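PDB 3BBL: regulatory protein of LacI family, which probably regulates transcription as a LacI-family repressor or activator, with a periplasmic-binding-protein-like region that is likely to sense a small effector molecule. Local coordinates for residues 182-185 against 186-189; 175-178 against 179-183. One frame throughout, in Å; residues are numbered along the deposited sequence.

How the contacts relate
Both contacts are local and share Asp-182 and Leu-183, and their centres lie about 9 Å apart. Contact 2 covers about the last two turns of helix 170-181 and the two residues that follow; contact 1 is the loop that leads from it to strand 191-194. Their chemistry follows their place. In contact 2, which is partly buried, successive main-chain bonds run along the helix and the mostly apolar side chains of its buried side reach the sheet and helix 197-209. Contact 1 lies at the surface, where a polar turn is closed by main-chain amides, a serine hydroxyl and an arginine. That arginine, Arg-188, also packs against the carbonyl oxygens of Leu-180 and Leu-181, so the loop folds back on the helix.

Contact 1 (182-185 against 186-189); sequences DLSP and ERRP
The chain doubles back between Leu-183 and Arg-188, whose CA atoms stand 5.0 Å apart, in a single alpha-turn closed by Arg-188 N and Ser-184 O at 2.8 Å. This turn belongs to the loop of a beta-alpha-beta crossover, between helix 170-181 and strand 191-194. Pro-185 suits the turn because its ring fixes phi near the helical value and its missing N-H is not needed there. Ser-184 OG gives its proton to Glu-186 OE1 at 2.7 Å, reaching the oxygen on its anti side and 35° out of the carboxylate plane; serine suits this place because its hydroxyl, one bond from CB, is close enough to reach a carboxylate two residues on. Leu-183 lays CD1 against Arg-187 O (3.6 Å) and, more loosely, against Pro-189 CD (4.2 Å). The guanidinium of Arg-187 points elsewhere, to a salt bridge with Glu-159, while Tyr-162 OH is hydrogen-bonded to Arg-187 O. Arg-188 comes back across the turn: its chain runs extended until chi3 (-51°) bends it, bringing one guanidinium face over Ser-184 C and Pro-185 N. At its edge NH2 donates to Leu-183 O at 2.9 Å, in the carbonyl plane, and NE adds a weak bond to the same oxygen at 3.2 Å.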
ATOM      1  N   ASP A 182      20.282  14.788  20.282  1.00 21.56           N
ATOM      2  CA  ASP A 182      21.158  14.729  21.453  1.00 23.56           C
ATOM      3  C   ASP A 182      22.070  15.955  21.432  1.00 23.50           C
ATOM      4  O   ASP A 182      22.718  16.273  22.437  1.00 24.96           O
ATOM      5  CB  ASP A 182      22.044  13.473  21.456  1.00 26.54           C
ATOM      6  CG  ASP A 182      21.319  12.229  21.954  1.00 31.33           C
ATOM      7  OD1 ASP A 182      20.411  12.352  22.799  1.00 34.24           O
ATOM      8  OD2 ASP A 182      21.674  11.115  21.515  1.00 34.22           O
ATOM      9  N   LEU A 183      22.144  16.620  20.278  1.00 20.65           N
ATOM     10  CA  LEU A 183      22.973  17.814  20.157  1.00 20.31           C
ATOM     11  C   LEU A 183      22.264  18.951  20.872  1.00 20.68           C
ATOM     12  O   LEU A 183      21.037  18.955  20.971  1.00 19.58           O
ATOM     13  CB  LEU A 183      23.185  18.181  18.690  1.00 16.15           C
ATOM     14  CG  LEU A 183      23.964  17.171  17.841  1.00 18.47           C
ATOM     15  CD1 LEU A 183      23.828  17.533  16.366  1.00 18.06           C
ATOM     16  CD2 LEU A 183      25.426  17.144  18.262  1.00 16.50           C
ATOM     17  N   SER A 184      23.037  19.905  21.382  1.00 20.88           N
ATOM     18  CA  SER A 184      22.480  21.058  22.082  1.00 19.37           C
ATOM     19  C   SER A 184      21.678  21.922  21.100  1.00 18.33           C
ATOM     20  O   SER A 184      21.771  21.744  19.897  1.00 18.74           O
ATOM     21  CB  SER A 184      23.614  21.892  22.658  1.00 18.68           C
ATOM     22  OG  SER A 184      24.294  22.558  21.611  1.00 21.24           O
ATOM     23  N   PRO A 185      20.883  22.874  21.607  1.00 19.30           N
ATOM     24  CA  PRO A 185      20.089  23.746  20.737  1.00 20.25           C
ATOM     25  C   PRO A 185      20.958  24.480  19.711  1.00 20.81           C
ATOM     26  O   PRO A 185      20.537  24.725  18.586  1.00 21.27           O
ATOM     27  CB  PRO A 185      19.435  24.706  21.727  1.00 18.27           C
ATOM     28  CG  PRO A 185      19.252  23.858  22.939  1.00 17.73           C
ATOM     29  CD  PRO A 185      20.571  23.130  23.024  1.00 18.18           C
ATOM     30  N   GLU A 186      22.173  24.817  20.113  1.00 22.51           N
ATOM     31  CA  GLU A 186      23.112  25.519  19.251  1.00 26.03           C
ATOM     32  C   GLU A 186      23.563  24.680  18.050  1.00 26.70           C
ATOM     33  O   GLU A 186      23.657  25.191  16.943  1.00 27.88           O
ATOM     34  CB  GLU A 186      24.362  25.956  20.052  1.00 27.06           C
ATOM     35  CG  GLU A 186      24.112  26.906  21.219  1.00 27.92           C
ATOM     36  CD  GLU A 186      24.071  26.196  22.577  1.00 33.42           C
ATOM     37  OE1 GLU A 186      23.652  25.017  22.623  1.00 33.16           O
ATOM     38  OE2 GLU A 186      24.442  26.825  23.600  1.00 30.17           O
ATOM     39  N   ARG A 187      23.842  23.398  18.272  1.00 26.34           N
ATOM     40  CA  ARG A 187      24.335  22.514  17.212  1.00 25.32           C
ATOM     41  C   ARG A 187      23.288  21.634  16.548  1.00 24.79           C
ATOM     42  O   ARG A 187      23.548  21.011  15.525  1.00 23.13           O
ATOM     43  CB  ARG A 187      25.443  21.613  17.769  1.00 24.82           C
ATOM     44  CG  ARG A 187      26.732  22.340  18.094  1.00 30.04           C
ATOM     45  CD  ARG A 187      27.791  22.097  17.027  1.00 30.90           C
ATOM     46  NE  ARG A 187      27.247  22.264  15.690  1.00 34.64           N
ATOM     47  CZ  ARG A 187      27.269  21.326  14.744  1.00 35.79           C
ATOM     48  NH1 ARG A 187      27.820  20.137  14.978  1.00 33.56           N
ATOM     49  NH2 ARG A 187      26.719  21.574  13.563  1.00 36.31           N
ATOM     50  N   ARG A 188      22.109  21.575  17.140  1.00 22.73           N
ATOM     51  CA  ARG A 188      21.037  20.746  16.619  1.00 22.90           C
ATOM     52  C   ARG A 188      20.465  21.263  15.297  1.00 21.76           C
ATOM     53  O   ARG A 188      20.306  22.465  15.113  1.00 21.84           O
ATOM     54  CB  ARG A 188      19.946  20.677  17.683  1.00 22.55           C
ATOM     55  CG  ARG A 188      18.653  20.028  17.277  1.00 25.84           C
ATOM     56  CD  ARG A 188      17.650  20.274  18.383  1.00 27.92           C
ATOM     57  NE  ARG A 188      18.220  19.893  19.674  1.00 29.79           N
ATOM     58  CZ  ARG A 188      17.891  20.452  20.834  1.00 30.44           C
ATOM     59  NH1 ARG A 188      16.982  21.423  20.865  1.00 27.20           N
ATOM     60  NH2 ARG A 188      18.492  20.055  21.954  1.00 26.62           N
ATOM     61  N   PRO A 189      20.168  20.359  14.349  1.00 20.65           N
ATOM     62  CA  PRO A 189      19.605  20.833  13.079  1.00 18.83           C
ATOM     63  C   PRO A 189      18.169  21.306  13.297  1.00 16.26           C
ATOM     64  O   PRO A 189      17.478  20.824  14.188  1.00 13.46           O
ATOM     65  CB  PRO A 189      19.669  19.598  12.177  1.00 19.41           C
ATOM     66  CG  PRO A 189      19.548  18.462  13.141  1.00 20.05           C
ATOM     67  CD  PRO A 189      20.417  18.905  14.311  1.00 20.51           C
TER

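Contact 2 (175-178 against 179-183); sequences AMTL and HLLDL
This is an intrahelical contact, made by residues three and four apart in the C-terminal part of helix 170-181, in the periplasmic-binding-protein-like region. Its frame is a run of i to i+4 bonds: His-179 N to Ala-175 O (3.0 Å), Leu-180 N to Met-176 O (3.1 Å) and Leu-181 N to Thr-177 O (2.7 Å). The next, from Asp-182 N to Leu-178 O, is weak, with an N-H...O angle of only 121°. Along the buried side the side chains of Thr-177 and Leu-181, one turn apart, run alongside each other. Thr-177 has its methyl opposite the backbone N and its hydroxyl beside it (chi1 -61°), an arrangement that sends OG1 to Gly-173 O one turn back and offers CG2 to Leu-181 CD1 at 3.9 Å. Cutting Leu-181 back to an alanine would probably uncover the Thr-177 methyl on this side and open a gap towards Arg-188, Arg-210 and Leu-212. Asp-182, on the exposed side, brings OD2 to 3.2 Å from Leu-178 O, both acceptors, and its OD1 is salt-bridged to Arg-210. Apolar residues suit the inner side: Met-176, built as selenomethionine, and Leu-180 rest on strands 128-132 and 163-165, Met-176 also meeting Met-199, while Thr-177 bridges Leu-131 and Ala-203 and Ala-206 of helix 197-209, and Leu-178 meets Ala-206.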
ATOM      1  N   ALA A 175      16.231   6.371  15.465  1.00 19.12           N
ATOM      2  CA  ALA A 175      17.548   6.301  16.093  1.00 18.68           C
ATOM      3  C   ALA A 175      18.467   7.425  15.614  1.00 18.29           C
ATOM      4  O   ALA A 175      19.078   8.121  16.424  1.00 18.13           O
ATOM      5  CB  ALA A 175      18.192   4.944  15.809  1.00 15.66           C
HETATM    6  N   MSE A 176      18.566   7.604  14.300  1.00 19.61           N
HETATM    7  CA  MSE A 176      19.419   8.651  13.745  1.00 20.82           C
HETATM    8  C   MSE A 176      18.946  10.036  14.188  1.00 21.42           C
HETATM    9  O   MSE A 176      19.757  10.917  14.453  1.00 21.04           O
HETATM   10  CB  MSE A 176      19.447   8.570  12.216  1.00 22.58           C
HETATM   11  CG  MSE A 176      19.936   7.239  11.731  1.00 26.98           C
HETATM   12 SE   MSE A 176      20.368   7.191   9.771  1.00 38.53          SE
HETATM   13  CE  MSE A 176      18.706   7.969   9.208  1.00 17.09           C
ATOM     14  N   THR A 177      17.635  10.231  14.288  1.00 20.05           N
ATOM     15  CA  THR A 177      17.131  11.536  14.698  1.00 18.89           C
ATOM     16  C   THR A 177      17.398  11.798  16.181  1.00 19.35           C
ATOM     17  O   THR A 177      17.727  12.931  16.571  1.00 17.76           O
ATOM     18  CB  THR A 177      15.618  11.690  14.401  1.00 18.21           C
ATOM     19  OG1 THR A 177      15.401  11.566  12.990  1.00 15.28           O
ATOM     20  CG2 THR A 177      15.112  13.065  14.858  1.00 13.97           C
ATOM     21  N   LEU A 178      17.261  10.762  17.003  1.00 18.52           N
ATOM     22  CA  LEU A 178      17.518  10.922  18.424  1.00 19.52           C
ATOM     23  C   LEU A 178      18.997  11.290  18.598  1.00 19.43           C
ATOM     24  O   LEU A 178      19.355  12.089  19.457  1.00 19.33           O
ATOM     25  CB  LEU A 178      17.167   9.635  19.184  1.00 16.54           C
ATOM     26  CG  LEU A 178      15.666   9.380  19.385  1.00 19.80           C
ATOM     27  CD1 LEU A 178      15.447   8.013  20.011  1.00 16.57           C
ATOM     28  CD2 LEU A 178      15.064  10.474  20.254  1.00 14.14           C
ATOM     29  N   HIS A 179      19.851  10.717  17.761  1.00 19.68           N
ATOM     30  CA  HIS A 179      21.276  11.022  17.817  1.00 19.60           C
ATOM     31  C   HIS A 179      21.462  12.518  17.538  1.00 18.82           C
ATOM     32  O   HIS A 179      22.236  13.189  18.202  1.00 19.23           O
ATOM     33  CB  HIS A 179      22.030  10.196  16.769  1.00 19.65           C
ATOM     34  CG  HIS A 179      23.470  10.573  16.628  1.00 23.36           C
ATOM     35  ND1 HIS A 179      24.419  10.258  17.578  1.00 23.90           N
ATOM     36  CD2 HIS A 179      24.129  11.236  15.645  1.00 21.81           C
ATOM     37  CE1 HIS A 179      25.599  10.705  17.185  1.00 21.96           C
ATOM     38  NE2 HIS A 179      25.449  11.302  16.017  1.00 22.44           N
ATOM     39  N   LEU A 180      20.738  13.035  16.553  1.00 17.77           N
ATOM     40  CA  LEU A 180      20.823  14.449  16.192  1.00 18.36           C
ATOM     41  C   LEU A 180      20.205  15.348  17.253  1.00 18.31           C
ATOM     42  O   LEU A 180      20.699  16.438  17.508  1.00 18.08           O
ATOM     43  CB  LEU A 180      20.139  14.699  14.840  1.00 17.24           C
ATOM     44  CG  LEU A 180      20.878  14.176  13.604  1.00 17.41           C
ATOM     45  CD1 LEU A 180      20.007  14.326  12.382  1.00 14.60           C
ATOM     46  CD2 LEU A 180      22.179  14.932  13.424  1.00 16.34           C
ATOM     47  N   LEU A 181      19.121  14.892  17.869  1.00 18.39           N
ATOM     48  CA  LEU A 181      18.469  15.676  18.906  1.00 19.08           C
ATOM     49  C   LEU A 181      19.287  15.671  20.203  1.00 20.60           C
ATOM     50  O   LEU A 181      19.015  16.451  21.118  1.00 21.15           O
ATOM     51  CB  LEU A 181      17.049  15.156  19.157  1.00 17.85           C
ATOM     52  CG  LEU A 181      16.115  15.276  17.940  1.00 19.27           C
ATOM     53  CD1 LEU A 181      14.698  14.876  18.310  1.00 17.82           C
ATOM     54  CD2 LEU A 181      16.128  16.701  17.419  1.00 19.63           C
ATOM     55  N   ASP A 182      20.282  14.788  20.282  1.00 21.56           N
ATOM     56  CA  ASP A 182      21.158  14.729  21.453  1.00 23.56           C
ATOM     57  C   ASP A 182      22.070  15.955  21.432  1.00 23.50           C
ATOM     58  O   ASP A 182      22.718  16.273  22.437  1.00 24.96           O
ATOM     59  CB  ASP A 182      22.044  13.473  21.456  1.00 26.54           C
ATOM     60  CG  ASP A 182      21.319  12.229  21.954  1.00 31.33           C
ATOM     61  OD1 ASP A 182      20.411  12.352  22.799  1.00 34.24           O
ATOM     62  OD2 ASP A 182      21.674  11.115  21.515  1.00 34.22           O
ATOM     63  N   LEU A 183      22.144  16.620  20.278  1.00 20.65           N
ATOM     64  CA  LEU A 183      22.973  17.814  20.157  1.00 20.31           C
ATOM     65  C   LEU A 183      22.264  18.951  20.872  1.00 20.68           C
ATOM     66  O   LEU A 183      21.037  18.955  20.971  1.00 19.58           O
ATOM     67  CB  LEU A 183      23.185  18.181  18.690  1.00 16.15           C
ATOM     68  CG  LEU A 183      23.964  17.171  17.841  1.00 18.47           C
ATOM     69  CD1 LEU A 183      23.828  17.533  16.366  1.00 18.06           C
ATOM     70  CD2 LEU A 183      25.426  17.144  18.262  1.00 16.50           C
TER